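Local structure of phosphoribosylamidoimidazole- succinocarboxamide synthase (Saccharomyces cerevisiae, 1OBD) at residues 214-219 with 239-244; 113-118 with 220-225; 20-25 with 36-41. The protein catalyses the ATP-dependent joining of L-aspartate to the imidazole carboxylate CAIR, giving SAICAR in de novo purine biosynthesis. All blocks are in the same frame, centred on the assembly; numbering follows the deposited sequence.

Contacts 1 and 2 pair strand 211-223 with its two neighbours in the mixed sheet, strand 228-245 in contact 1 and strand 113-122 in contact 2. Contact 3 joins the start of strand 21-27, in a separate antiparallel sheet, to the loop that leaves strand 30-35 and runs into strand 40-41; its centre lies about 17 Å from that of contact 1 and about 22 Å from that of contact 2. Contacts 1 and 3 are buried and rich in polar groups, each with an arginine-aspartate salt bridge; contact 2, nearer the surface, mixes apolar packing with an exposed lysine-glutamate pair. ATP touches all three: E219 of contact 1 holds the ribose, L114 of contact 2 lies on the adenine, and R21 of contact 3 binds the alpha phosphate.

Contact 1 (214-219 with 239-244); sequences ADTKFE and DSSRFW. With ATP (adenosine-5'-triphosphate), chain B; SO4 (sulfate ion), chain C.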
loop_
_atom_site.group_PDB
_atom_site.type_symbol
_atom_site.label_atom_id
_atom_site.label_comp_id
_atom_site.label_asym_id
_atom_site.label_seq_id
_atom_site.Cartn_x
_atom_site.Cartn_y
_atom_site.Cartn_z
ATOM N N ALA A 214 7.213 8.950 2.798
ATOM C CA ALA A 214 6.691 10.242 3.239
ATOM C C ALA A 214 5.393 10.105 4.009
ATOM O O ALA A 214 5.118 10.902 4.911
ATOM C CB ALA A 214 6.531 11.157 2.070
ATOM N N ASP A 215 4.604 9.105 3.640
ATOM C CA ASP A 215 3.329 8.855 4.246
ATOM C C ASP A 215 2.921 7.455 3.844
ATOM O O ASP A 215 3.495 6.880 2.922
ATOM C CB ASP A 215 2.277 9.901 3.869
ATOM C CG ASP A 215 2.130 10.076 2.413
ATOM O OD1 ASP A 215 2.364 11.213 1.917
ATOM O OD2 ASP A 215 1.768 9.132 1.710
ATOM N N THR A 216 1.950 6.908 4.538
ATOM C CA THR A 216 1.432 5.605 4.228
ATOM C C THR A 216 -0.029 5.511 4.636
ATOM O O THR A 216 -0.476 6.209 5.544
ATOM C CB THR A 216 2.270 4.526 4.890
ATOM O OG1 THR A 216 2.042 3.275 4.231
ATOM C CG2 THR A 216 1.915 4.268 6.357
ATOM N N LYS A 217 -0.763 4.617 3.982
ATOM C CA LYS A 217 -2.145 4.314 4.268
ATOM C C LYS A 217 -2.248 2.899 4.777
ATOM O O LYS A 217 -1.974 1.942 4.049
ATOM C CB LYS A 217 -2.994 4.485 3.019
ATOM C CG LYS A 217 -4.451 4.304 3.257
ATOM C CD LYS A 217 -5.290 4.670 1.995
ATOM C CE LYS A 217 -4.934 3.842 0.778
ATOM N NZ LYS A 217 -5.382 2.426 0.977
ATOM N N PHE A 218 -2.681 2.787 6.015
ATOM C CA PHE A 218 -2.984 1.502 6.609
ATOM C C PHE A 218 -4.478 1.269 6.669
ATOM O O PHE A 218 -5.276 2.219 6.762
ATOM C CB PHE A 218 -2.524 1.445 8.070
ATOM C CG PHE A 218 -1.017 1.534 8.309
ATOM C CD1 PHE A 218 -0.142 0.586 7.822
ATOM C CD2 PHE A 218 -0.482 2.553 9.078
ATOM C CE1 PHE A 218 1.234 0.690 8.091
ATOM C CE2 PHE A 218 0.882 2.629 9.347
ATOM C CZ PHE A 218 1.723 1.712 8.875
ATOM N N GLU A 219 -4.872 -0.000 6.675
ATOM C CA GLU A 219 -6.194 -0.370 7.101
ATOM C C GLU A 219 -6.061 -1.407 8.206
ATOM O O GLU A 219 -5.131 -2.235 8.225
ATOM C CB GLU A 219 -7.044 -0.907 5.956
ATOM C CG GLU A 219 -7.439 0.140 4.921
ATOM C CD GLU A 219 -8.329 -0.426 3.829
ATOM O OE1 GLU A 219 -8.579 0.292 2.838
ATOM O OE2 GLU A 219 -8.740 -1.609 3.941
ATOM N N ASP A 239 2.569 1.461 -3.676
ATOM C CA ASP A 239 1.196 1.731 -4.006
ATOM C C ASP A 239 0.376 2.249 -2.834
ATOM O O ASP A 239 -0.572 2.949 -3.043
ATOM C CB ASP A 239 0.497 0.479 -4.549
ATOM C CG ASP A 239 0.842 0.172 -5.998
ATOM O OD1 ASP A 239 0.524 -0.965 -6.426
ATOM O OD2 ASP A 239 1.397 0.999 -6.728
ATOM N N SER A 240 0.696 1.846 -1.609
ATOM C CA SER A 240 -0.009 2.280 -0.414
ATOM C C SER A 240 0.635 3.454 0.301
ATOM O O SER A 240 0.122 3.925 1.313
ATOM C CB SER A 240 -0.160 1.126 0.571
ATOM O OG SER A 240 1.058 0.819 1.229
ATOM N N SER A 241 1.738 3.944 -0.251
ATOM C CA SER A 241 2.615 4.905 0.401
ATOM C C SER A 241 3.249 5.800 -0.627
ATOM O O SER A 241 3.317 5.462 -1.814
ATOM C CB SER A 241 3.759 4.206 1.113
ATOM O OG SER A 241 3.363 3.036 1.798
ATOM N N ARG A 242 3.726 6.938 -0.173
ATOM C CA ARG A 242 4.544 7.822 -1.003
ATOM C C ARG A 242 5.998 7.537 -0.768
ATOM O O ARG A 242 6.554 7.908 0.267
ATOM C CB ARG A 242 4.203 9.257 -0.691
ATOM C CG ARG A 242 4.810 10.294 -1.509
ATOM C CD ARG A 242 4.129 11.616 -1.268
ATOM N NE ARG A 242 2.952 11.877 -2.092
ATOM C CZ ARG A 242 1.721 12.117 -1.696
ATOM N NH1 ARG A 242 0.787 12.358 -2.580
ATOM N NH2 ARG A 242 1.377 12.116 -0.409
ATOM N N PHE A 243 6.634 6.813 -1.676
ATOM C CA PHE A 243 8.059 6.585 -1.624
ATOM C C PHE A 243 8.802 7.667 -2.402
ATOM O O PHE A 243 8.447 8.015 -3.525
ATOM C CB PHE A 243 8.452 5.253 -2.262
ATOM C CG PHE A 243 8.230 3.990 -1.408
ATOM C CD1 PHE A 243 7.226 3.879 -0.462
ATOM C CD2 PHE A 243 9.042 2.913 -1.618
ATOM C CE1 PHE A 243 7.075 2.671 0.270
ATOM C CE2 PHE A 243 8.878 1.748 -0.903
ATOM C CZ PHE A 243 7.890 1.647 0.035
ATOM N N TRP A 244 9.857 8.134 -1.780
ATOM C CA TRP A 244 10.805 9.097 -2.356
ATOM C C TRP A 244 12.217 8.541 -2.328
ATOM O O TRP A 244 12.591 7.799 -1.426
ATOM C CB TRP A 244 10.825 10.363 -1.531
ATOM C CG TRP A 244 9.606 11.211 -1.605
ATOM C CD1 TRP A 244 8.655 11.233 -2.578
ATOM C CD2 TRP A 244 9.222 12.182 -0.650
ATOM N NE1 TRP A 244 7.697 12.167 -2.286
ATOM C CE2 TRP A 244 8.038 12.776 -1.107
ATOM C CE3 TRP A 244 9.792 12.638 0.546
ATOM C CZ2 TRP A 244 7.392 13.780 -0.399
ATOM C CZ3 TRP A 244 9.135 13.663 1.241
ATOM C CH2 TRP A 244 7.964 14.198 0.757
HETATM P PG ATP B . -7.626 0.037 -4.378
HETATM O O1G ATP B . -6.790 -0.506 -5.488
HETATM O O2G ATP B . -7.002 -0.241 -2.995
HETATM O O3G ATP B . -7.798 1.546 -4.596
HETATM P PB ATP B . -9.682 -1.656 -3.460
HETATM O O1B ATP B . -11.062 -1.972 -3.890
HETATM O O2B ATP B . -9.557 -1.196 -2.014
HETATM O O3B ATP B . -9.107 -0.604 -4.484
HETATM P PA ATP B . -7.867 -3.759 -2.728
HETATM O O1A ATP B . -6.856 -4.459 -3.537
HETATM O O2A ATP B . -7.252 -2.815 -1.707
HETATM O O3A ATP B . -8.777 -2.941 -3.735
HETATM O "O5'" ATP B . -8.866 -4.812 -2.081
HETATM C "C5'" ATP B . -8.788 -5.087 -0.705
HETATM C "C4'" ATP B . -10.195 -5.113 -0.139
HETATM O "O4'" ATP B . -10.213 -5.959 0.981
HETATM C "C3'" ATP B . -10.571 -3.748 0.360
HETATM O "O3'" ATP B . -11.991 -3.663 0.264
HETATM C "C2'" ATP B . -10.049 -3.772 1.799
HETATM O "O2'" ATP B . -10.610 -2.879 2.713
HETATM C "C1'" ATP B . -10.424 -5.191 2.168
HETATM N N9 ATP B . -9.615 -5.954 3.144
HETATM C C8 ATP B . -8.274 -5.764 3.334
HETATM N N7 ATP B . -7.877 -6.666 4.210
HETATM C C5 ATP B . -8.918 -7.436 4.644
HETATM C C6 ATP B . -9.111 -8.491 5.541
HETATM N N6 ATP B . -8.159 -9.198 6.128
HETATM N N1 ATP B . -10.373 -9.003 5.703
HETATM C C2 ATP B . -11.428 -8.526 4.988
HETATM N N3 ATP B . -11.269 -7.495 4.109
HETATM C C4 ATP B . -10.033 -6.968 3.945
HETATM S S SO4 C . -2.231 12.525 -0.335
HETATM O O1 SO4 C . -3.121 13.413 -1.046
HETATM O O2 SO4 C . -1.122 13.329 0.162
HETATM O O3 SO4 C . -2.826 11.880 0.836
HETATM O O4 SO4 C . -1.701 11.472 -1.191
HETATM O O HOH W 1 0.632 1.027 3.953
#
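R242 meets D215 through a salt bridge, NH2 to OD1 at 2.7 Å, with the carboxylate turned almost perpendicular (86°) to the guanidinium. OD1 lies at the guanidinium edge and is reached on its syn side. The same NH2 donates to sulfate O2 at 2.8 Å, and NH1 to O4, so the arginine is shared between a carboxylate and a bound anion that R122 and S128 also hold. D215 can reach it because CG stands between the backbone N and carbonyl carbon (chi1 54°). At the end of the pairing, A214 CB sits over the W244 six-membered ring, 3.5 Å from its centroid. On the face opposite D215 and R242, T216 OG1 and S241 OG lie 2.8 Å apart. A water joins T216 OG1 and S240 OG and donates to K217 O; S240 OG also bonds to T237. Three backbone bonds set these side chains in register: A214 N to R242 O (2.8 Å), R242 N to D215 O (3.1 Å) and K217 N to S240 O (2.9 Å). The two strands form an antiparallel hairpin, and strand 211-223 is flanked on its far edge by strand 113-122, where T216 is backbone-bonded to V121 and F218 to V119.

Contact 2 (113-118 with 220-225); sequences KLIPLE and FGIDEK. With ATP (adenosine-5'-triphosphate), chain B.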
loop_
_atom_site.group_PDB
_atom_site.type_symbol
_atom_site.label_atom_id
_atom_site.label_comp_id
_atom_site.label_asym_id
_atom_site.label_seq_id
_atom_site.Cartn_x
_atom_site.Cartn_y
_atom_site.Cartn_z
ATOM N N LYS A 113 -13.345 -8.360 10.638
ATOM C CA LYS A 113 -14.180 -7.183 10.643
ATOM C C LYS A 113 -13.322 -5.955 10.498
ATOM O O LYS A 113 -12.476 -5.723 11.329
ATOM C CB LYS A 113 -14.974 -7.090 11.907
ATOM C CG LYS A 113 -15.871 -5.866 11.927
ATOM C CD LYS A 113 -16.796 -5.868 13.111
ATOM C CE LYS A 113 -17.877 -6.903 13.017
ATOM N NZ LYS A 113 -18.926 -6.598 14.069
ATOM N N LEU A 114 -13.481 -5.149 9.457
ATOM C CA LEU A 114 -12.618 -4.026 9.245
ATOM C C LEU A 114 -13.190 -2.859 10.017
ATOM O O LEU A 114 -14.380 -2.735 10.290
ATOM C CB LEU A 114 -12.397 -3.648 7.754
ATOM C CG LEU A 114 -11.128 -4.198 7.067
ATOM C CD1 LEU A 114 -10.007 -3.106 7.164
ATOM C CD2 LEU A 114 -10.732 -5.641 7.519
ATOM N N ILE A 115 -12.287 -2.023 10.388
ATOM C CA ILE A 115 -12.562 -0.716 10.885
ATOM C C ILE A 115 -12.639 0.129 9.598
ATOM O O ILE A 115 -11.643 0.287 8.898
ATOM C CB ILE A 115 -11.457 -0.285 11.828
ATOM C CG1 ILE A 115 -11.394 -1.262 13.023
ATOM C CG2 ILE A 115 -11.706 1.125 12.291
ATOM C CD1 ILE A 115 -10.169 -1.098 13.899
ATOM N N PRO A 116 -13.817 0.674 9.248
ATOM C CA PRO A 116 -13.978 1.377 7.964
ATOM C C PRO A 116 -13.450 2.801 7.979
ATOM O O PRO A 116 -14.152 3.809 8.061
ATOM C CB PRO A 116 -15.474 1.307 7.734
ATOM C CG PRO A 116 -16.061 1.312 9.086
ATOM C CD PRO A 116 -15.099 0.588 9.988
ATOM N N LEU A 117 -12.136 2.858 7.873
ATOM C CA LEU A 117 -11.356 4.043 7.920
ATOM C C LEU A 117 -10.043 3.823 7.159
ATOM O O LEU A 117 -9.425 2.767 7.262
ATOM C CB LEU A 117 -11.111 4.270 9.386
ATOM C CG LEU A 117 -10.620 5.596 9.788
ATOM C CD1 LEU A 117 -11.572 6.749 9.429
ATOM C CD2 LEU A 117 -10.331 5.630 11.276
ATOM N N GLU A 118 -9.606 4.806 6.368
ATOM C CA GLU A 118 -8.277 4.784 5.781
ATOM C C GLU A 118 -7.337 5.510 6.733
ATOM O O GLU A 118 -7.480 6.716 6.977
ATOM C CB GLU A 118 -8.250 5.394 4.381
ATOM C CG GLU A 118 -8.983 4.566 3.351
ATOM C CD GLU A 118 -8.986 5.212 1.983
ATOM O OE1 GLU A 118 -8.880 6.450 1.917
ATOM O OE2 GLU A 118 -9.089 4.497 0.963
ATOM N N PHE A 220 -7.010 -1.355 9.120
ATOM C CA PHE A 220 -7.060 -2.219 10.288
ATOM C C PHE A 220 -8.383 -2.941 10.402
ATOM O O PHE A 220 -9.417 -2.423 9.988
ATOM C CB PHE A 220 -6.815 -1.408 11.576
ATOM C CG PHE A 220 -5.458 -0.790 11.636
ATOM C CD1 PHE A 220 -4.378 -1.527 12.045
ATOM C CD2 PHE A 220 -5.268 0.521 11.279
ATOM C CE1 PHE A 220 -3.139 -0.975 12.114
ATOM C CE2 PHE A 220 -4.025 1.088 11.322
ATOM C CZ PHE A 220 -2.952 0.339 11.757
ATOM N N GLY A 221 -8.343 -4.123 11.006
ATOM C CA GLY A 221 -9.514 -4.815 11.461
ATOM C C GLY A 221 -9.522 -4.882 12.967
ATOM O O GLY A 221 -8.589 -4.448 13.625
ATOM N N ILE A 222 -10.590 -5.456 13.511
ATOM C CA ILE A 222 -10.724 -5.678 14.967
ATOM C C ILE A 222 -11.177 -7.098 15.166
ATOM O O ILE A 222 -12.152 -7.541 14.540
ATOM C CB ILE A 222 -11.762 -4.883 15.728
ATOM C CG1 ILE A 222 -11.822 -3.434 15.326
ATOM C CG2 ILE A 222 -11.475 -5.026 17.266
ATOM C CD1 ILE A 222 -13.149 -2.805 15.685
ATOM N N ASP A 223 -10.468 -7.827 15.996
ATOM C CA ASP A 223 -10.904 -9.138 16.449
ATOM C C ASP A 223 -11.673 -8.860 17.724
ATOM O O ASP A 223 -11.093 -8.523 18.757
ATOM C CB ASP A 223 -9.708 -10.042 16.736
ATOM C CG ASP A 223 -10.107 -11.428 17.239
ATOM O OD1 ASP A 223 -11.191 -11.583 17.870
ATOM O OD2 ASP A 223 -9.371 -12.404 17.043
ATOM N N GLU A 224 -12.988 -8.996 17.665
ATOM C CA GLU A 224 -13.829 -8.604 18.790
ATOM C C GLU A 224 -13.752 -9.573 19.965
ATOM O O GLU A 224 -14.046 -9.173 21.085
ATOM C CB GLU A 224 -15.274 -8.439 18.339
ATOM C CG GLU A 224 -15.447 -7.307 17.358
ATOM C CD GLU A 224 -16.780 -7.316 16.650
ATOM O OE1 GLU A 224 -17.423 -6.251 16.626
ATOM O OE2 GLU A 224 -17.167 -8.377 16.110
ATOM N N LYS A 225 -13.350 -10.810 19.716
ATOM C CA LYS A 225 -13.212 -11.827 20.764
ATOM C C LYS A 225 -12.006 -11.560 21.654
ATOM O O LYS A 225 -12.016 -11.931 22.822
ATOM C CB LYS A 225 -13.092 -13.227 20.153
ATOM C CG LYS A 225 -14.316 -13.701 19.371
ATOM C CD LYS A 225 -14.161 -15.162 18.898
ATOM C CE LYS A 225 -14.699 -15.387 17.481
ATOM N NZ LYS A 225 -14.695 -16.837 17.081
HETATM P PG ATP B . -7.626 0.037 -4.378
HETATM O O1G ATP B . -6.790 -0.506 -5.488
HETATM O O2G ATP B . -7.002 -0.241 -2.995
HETATM O O3G ATP B . -7.798 1.546 -4.596
HETATM P PB ATP B . -9.682 -1.656 -3.460
HETATM O O1B ATP B . -11.062 -1.972 -3.890
HETATM O O2B ATP B . -9.557 -1.196 -2.014
HETATM O O3B ATP B . -9.107 -0.604 -4.484
HETATM P PA ATP B . -7.867 -3.759 -2.728
HETATM O O1A ATP B . -6.856 -4.459 -3.537
HETATM O O2A ATP B . -7.252 -2.815 -1.707
HETATM O O3A ATP B . -8.777 -2.941 -3.735
HETATM O "O5'" ATP B . -8.866 -4.812 -2.081
HETATM C "C5'" ATP B . -8.788 -5.087 -0.705
HETATM C "C4'" ATP B . -10.195 -5.113 -0.139
HETATM O "O4'" ATP B . -10.213 -5.959 0.981
HETATM C "C3'" ATP B . -10.571 -3.748 0.360
HETATM O "O3'" ATP B . -11.991 -3.663 0.264
HETATM C "C2'" ATP B . -10.049 -3.772 1.799
HETATM O "O2'" ATP B . -10.610 -2.879 2.713
HETATM C "C1'" ATP B . -10.424 -5.191 2.168
HETATM N N9 ATP B . -9.615 -5.954 3.144
HETATM C C8 ATP B . -8.274 -5.764 3.334
HETATM N N7 ATP B . -7.877 -6.666 4.210
HETATM C C5 ATP B . -8.918 -7.436 4.644
HETATM C C6 ATP B . -9.111 -8.491 5.541
HETATM N N6 ATP B . -8.159 -9.198 6.128
HETATM N N1 ATP B . -10.373 -9.003 5.703
HETATM C C2 ATP B . -11.428 -8.526 4.988
HETATM N N3 ATP B . -11.269 -7.495 4.109
HETATM C C4 ATP B . -10.033 -6.968 3.945
HETATM O O HOH W 2 -12.321 -9.602 12.930
HETATM O O HOH W 3 -8.915 0.791 9.182
#
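The E224 carboxylate receives K113 NZ on the syn side of OE1, 3.0 Å away and 27° out of the carboxylate plane, and a weak bond from NZ to OE2; the two chains cross at about a right angle in this exposed salt bridge. The second flat group is the adenine of ATP, one face of which is covered by L114: methyl CD2 stands above the six-membered ring, 3.8 Å from C6. The other methyl, CD1, presses close to F220 O. Both torsions of the leucine lie away from staggered values (chi1 -96°). With an alanine here, that face of the adenine would probably lose the CD2 methyl that lies over it, opening a gap between base and strand. Behind L114, its CA comes within 3.9 Å of G221 CA in an antiparallel non-hydrogen-bonded pair. Backbone bonds lie to either side of it, I222 N to K113 O and I115 N to F220 O, both 2.9 Å. Where K113 N might have met I222 O directly, a water intervenes, accepting from the amide and donating to the carbonyl at 2.6 Å. P116 then centres an inverse gamma turn, L117 N to I115 O, and a second water accepts from F220 N nearby. I115 and I222 both turn to L187 of helix 185-208, which covers this side of the sheet. The paired strands 113-122 and 211-223 lie within the mixed sheet, and L114 on the adenine and E219 on the ribose O2' form part of the adenosine end of the ATP-binding cleft of this SAICAR synthetase, with H110 O also bonded to ATP.

Contact 3 (20-25 with 36-41); sequences VRDIYE and TDRISA. With ATP (adenosine-5'-triphosphate), chain B.
V20 O is gripped twice by T36, through OG1 at 2.6 Å and through the amide N at 2.9 Å, the two donors arriving from opposite faces of the carbonyl plane. With its donor role spent there, OG1 also accepts from R38 N (3.2 Å), closing an ST turn as the chain leaves strand 30-35. The turn brings R38 back toward strand 21-27, where NH1 and NH2 both bond to D22 OD2, at 2.9 and 3.0 Å. This end-on grip is nearly flat, the carboxylate and guanidinium planes being 18° apart, and V20 O and T36 OG1 lie over one guanidinium face. R38 has further partners in K19 O for NE and T4 O for NH1, while T6 bonds to D22 OD1, so N-terminal residues complete the polar cluster. V20 CG2 packs on R38 O at 3.6 Å. Strands 21-27 and 30-35 form an antiparallel hairpin, and the contact lies where the second strand ends beside the start of the first. From that start R21 reaches the ATP alpha phosphate with its chain bent at chi3 (-56°): NE donates to O1A at 2.9 Å and NH2 to O2A at 3.1 Å, while NH2 also forms a salt bridge with D233.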
loop_
_atom_site.group_PDB
_atom_site.type_symbol
_atom_site.label_atom_id
_atom_site.label_comp_id
_atom_site.label_asym_id
_atom_site.label_seq_id
_atom_site.Cartn_x
_atom_site.Cartn_y
_atom_site.Cartn_z
ATOM N N VAL A 20 -5.244 -2.874 -8.583
ATOM C CA VAL A 20 -4.095 -3.732 -8.737
ATOM C C VAL A 20 -4.327 -5.136 -8.230
ATOM O O VAL A 20 -3.732 -6.080 -8.711
ATOM C CB VAL A 20 -2.867 -3.135 -8.009
ATOM C CG1 VAL A 20 -1.712 -4.105 -7.911
ATOM C CG2 VAL A 20 -2.463 -1.817 -8.608
ATOM N N ARG A 21 -5.212 -5.336 -7.288
ATOM C CA ARG A 21 -5.411 -6.649 -6.682
ATOM C C ARG A 21 -6.771 -7.260 -7.029
ATOM O O ARG A 21 -7.763 -6.553 -7.159
ATOM C CB ARG A 21 -5.251 -6.498 -5.190
ATOM C CG ARG A 21 -3.804 -6.058 -4.815
ATOM C CD ARG A 21 -3.445 -6.163 -3.332
ATOM N NE ARG A 21 -4.358 -5.432 -2.471
ATOM C CZ ARG A 21 -4.240 -5.405 -1.143
ATOM N NH1 ARG A 21 -3.272 -6.058 -0.514
ATOM N NH2 ARG A 21 -5.113 -4.733 -0.446
ATOM N N ASP A 22 -6.769 -8.575 -7.193
ATOM C CA ASP A 22 -7.970 -9.396 -7.369
ATOM C C ASP A 22 -8.162 -10.163 -6.072
ATOM O O ASP A 22 -7.236 -10.818 -5.640
ATOM C CB ASP A 22 -7.783 -10.343 -8.594
ATOM C CG ASP A 22 -7.391 -9.608 -9.909
ATOM O OD1 ASP A 22 -7.083 -10.305 -10.895
ATOM O OD2 ASP A 22 -7.394 -8.367 -10.053
ATOM N N ILE A 23 -9.339 -10.084 -5.485
ATOM C CA ILE A 23 -9.653 -10.695 -4.202
ATOM C C ILE A 23 -10.693 -11.792 -4.401
ATOM O O ILE A 23 -11.774 -11.528 -4.929
ATOM C CB ILE A 23 -10.231 -9.672 -3.224
ATOM C CG1 ILE A 23 -9.337 -8.456 -3.096
ATOM C CG2 ILE A 23 -10.478 -10.323 -1.892
ATOM C CD1 ILE A 23 -9.709 -7.595 -1.948
ATOM N N TYR A 24 -10.357 -12.994 -3.996
ATOM C CA TYR A 24 -11.238 -14.151 -4.077
ATOM C C TYR A 24 -11.647 -14.667 -2.686
ATOM O O TYR A 24 -10.897 -14.530 -1.717
ATOM C CB TYR A 24 -10.585 -15.309 -4.845
ATOM C CG TYR A 24 -10.332 -14.989 -6.290
ATOM C CD1 TYR A 24 -11.275 -15.281 -7.234
ATOM C CD2 TYR A 24 -9.169 -14.363 -6.700
ATOM C CE1 TYR A 24 -11.088 -14.976 -8.542
ATOM C CE2 TYR A 24 -8.976 -14.061 -8.027
ATOM C CZ TYR A 24 -9.933 -14.364 -8.955
ATOM O OH TYR A 24 -9.743 -14.040 -10.290
ATOM N N GLU A 25 -12.796 -15.313 -2.600
ATOM C CA GLU A 25 -13.220 -15.945 -1.370
ATOM C C GLU A 25 -12.805 -17.402 -1.358
ATOM O O GLU A 25 -13.192 -18.165 -2.254
ATOM C CB GLU A 25 -14.727 -15.874 -1.246
ATOM C CG GLU A 25 -15.217 -16.393 0.106
ATOM C CD GLU A 25 -16.666 -16.023 0.327
ATOM O OE1 GLU A 25 -16.969 -15.266 1.260
ATOM O OE2 GLU A 25 -17.492 -16.495 -0.475
ATOM N N THR A 36 -1.810 -8.239 -8.854
ATOM C CA THR A 36 -1.472 -8.316 -10.265
ATOM C C THR A 36 -0.322 -7.347 -10.554
ATOM O O THR A 36 0.174 -6.625 -9.688
ATOM C CB THR A 36 -2.648 -8.014 -11.146
ATOM O OG1 THR A 36 -2.923 -6.616 -11.147
ATOM C CG2 THR A 36 -3.862 -8.817 -10.714
ATOM N N ASP A 37 0.074 -7.318 -11.819
ATOM C CA ASP A 37 1.122 -6.427 -12.317
ATOM C C ASP A 37 0.591 -5.127 -12.905
ATOM O O ASP A 37 1.362 -4.376 -13.511
ATOM C CB ASP A 37 1.976 -7.178 -13.340
ATOM C CG ASP A 37 2.747 -8.319 -12.752
ATOM O OD1 ASP A 37 3.138 -9.221 -13.544
ATOM O OD2 ASP A 37 2.988 -8.365 -11.540
ATOM N N ARG A 38 -0.686 -4.845 -12.698
ATOM C CA ARG A 38 -1.227 -3.566 -13.099
ATOM C C ARG A 38 -0.595 -2.422 -12.312
ATOM O O ARG A 38 -0.111 -2.607 -11.205
ATOM C CB ARG A 38 -2.736 -3.574 -12.911
ATOM C CG ARG A 38 -3.469 -4.638 -13.702
ATOM C CD ARG A 38 -4.954 -4.547 -13.545
ATOM N NE ARG A 38 -5.531 -4.628 -12.178
ATOM C CZ ARG A 38 -6.088 -5.670 -11.614
ATOM N NH1 ARG A 38 -6.129 -6.839 -12.194
ATOM N NH2 ARG A 38 -6.652 -5.516 -10.398
ATOM N N ILE A 39 -0.636 -1.245 -12.913
ATOM C CA ILE A 39 -0.074 -0.047 -12.312
ATOM C C ILE A 39 -1.015 1.100 -12.631
ATOM O O ILE A 39 -1.611 1.132 -13.706
ATOM C CB ILE A 39 1.372 0.245 -12.816
ATOM C CG1 ILE A 39 1.960 1.456 -12.110
ATOM C CG2 ILE A 39 1.435 0.347 -14.320
ATOM C CD1 ILE A 39 3.495 1.544 -12.289
ATOM N N SER A 40 -1.146 2.038 -11.717
ATOM C CA SER A 40 -1.982 3.210 -11.945
ATOM C C SER A 40 -1.161 4.456 -11.798
ATOM O O SER A 40 -0.155 4.485 -11.088
ATOM C CB SER A 40 -3.186 3.174 -11.026
ATOM O OG SER A 40 -2.820 3.375 -9.700
ATOM N N ALA A 41 -1.586 5.500 -12.486
ATOM C CA ALA A 41 -1.037 6.828 -12.309
ATOM C C ALA A 41 -2.181 7.796 -12.568
ATOM O O ALA A 41 -3.032 7.545 -13.401
ATOM C CB ALA A 41 0.074 7.078 -13.238
HETATM P PG ATP B . -7.626 0.037 -4.378
HETATM O O1G ATP B . -6.790 -0.506 -5.488
HETATM O O2G ATP B . -7.002 -0.241 -2.995
HETATM O O3G ATP B . -7.798 1.546 -4.596
HETATM P PB ATP B . -9.682 -1.656 -3.460
HETATM O O1B ATP B . -11.062 -1.972 -3.890
HETATM O O2B ATP B . -9.557 -1.196 -2.014
HETATM O O3B ATP B . -9.107 -0.604 -4.484
HETATM P PA ATP B . -7.867 -3.759 -2.728
HETATM O O1A ATP B . -6.856 -4.459 -3.537
HETATM O O2A ATP B . -7.252 -2.815 -1.707
HETATM O O3A ATP B . -8.777 -2.941 -3.735
HETATM O "O5'" ATP B . -8.866 -4.812 -2.081
HETATM C "C5'" ATP B . -8.788 -5.087 -0.705
HETATM C "C4'" ATP B . -10.195 -5.113 -0.139
HETATM O "O4'" ATP B . -10.213 -5.959 0.981
HETATM C "C3'" ATP B . -10.571 -3.748 0.360
HETATM O "O3'" ATP B . -11.991 -3.663 0.264
HETATM C "C2'" ATP B . -10.049 -3.772 1.799
HETATM O "O2'" ATP B . -10.610 -2.879 2.713
HETATM C "C1'" ATP B . -10.424 -5.191 2.168
HETATM N N9 ATP B . -9.615 -5.954 3.144
HETATM C C8 ATP B . -8.274 -5.764 3.334
HETATM N N7 ATP B . -7.877 -6.666 4.210
HETATM C C5 ATP B . -8.918 -7.436 4.644
HETATM C C6 ATP B . -9.111 -8.491 5.541
HETATM N N6 ATP B . -8.159 -9.198 6.128
HETATM N N1 ATP B . -10.373 -9.003 5.703
HETATM C C2 ATP B . -11.428 -8.526 4.988
HETATM N N3 ATP B . -11.269 -7.495 4.109
HETATM C C4 ATP B . -10.033 -6.968 3.945
#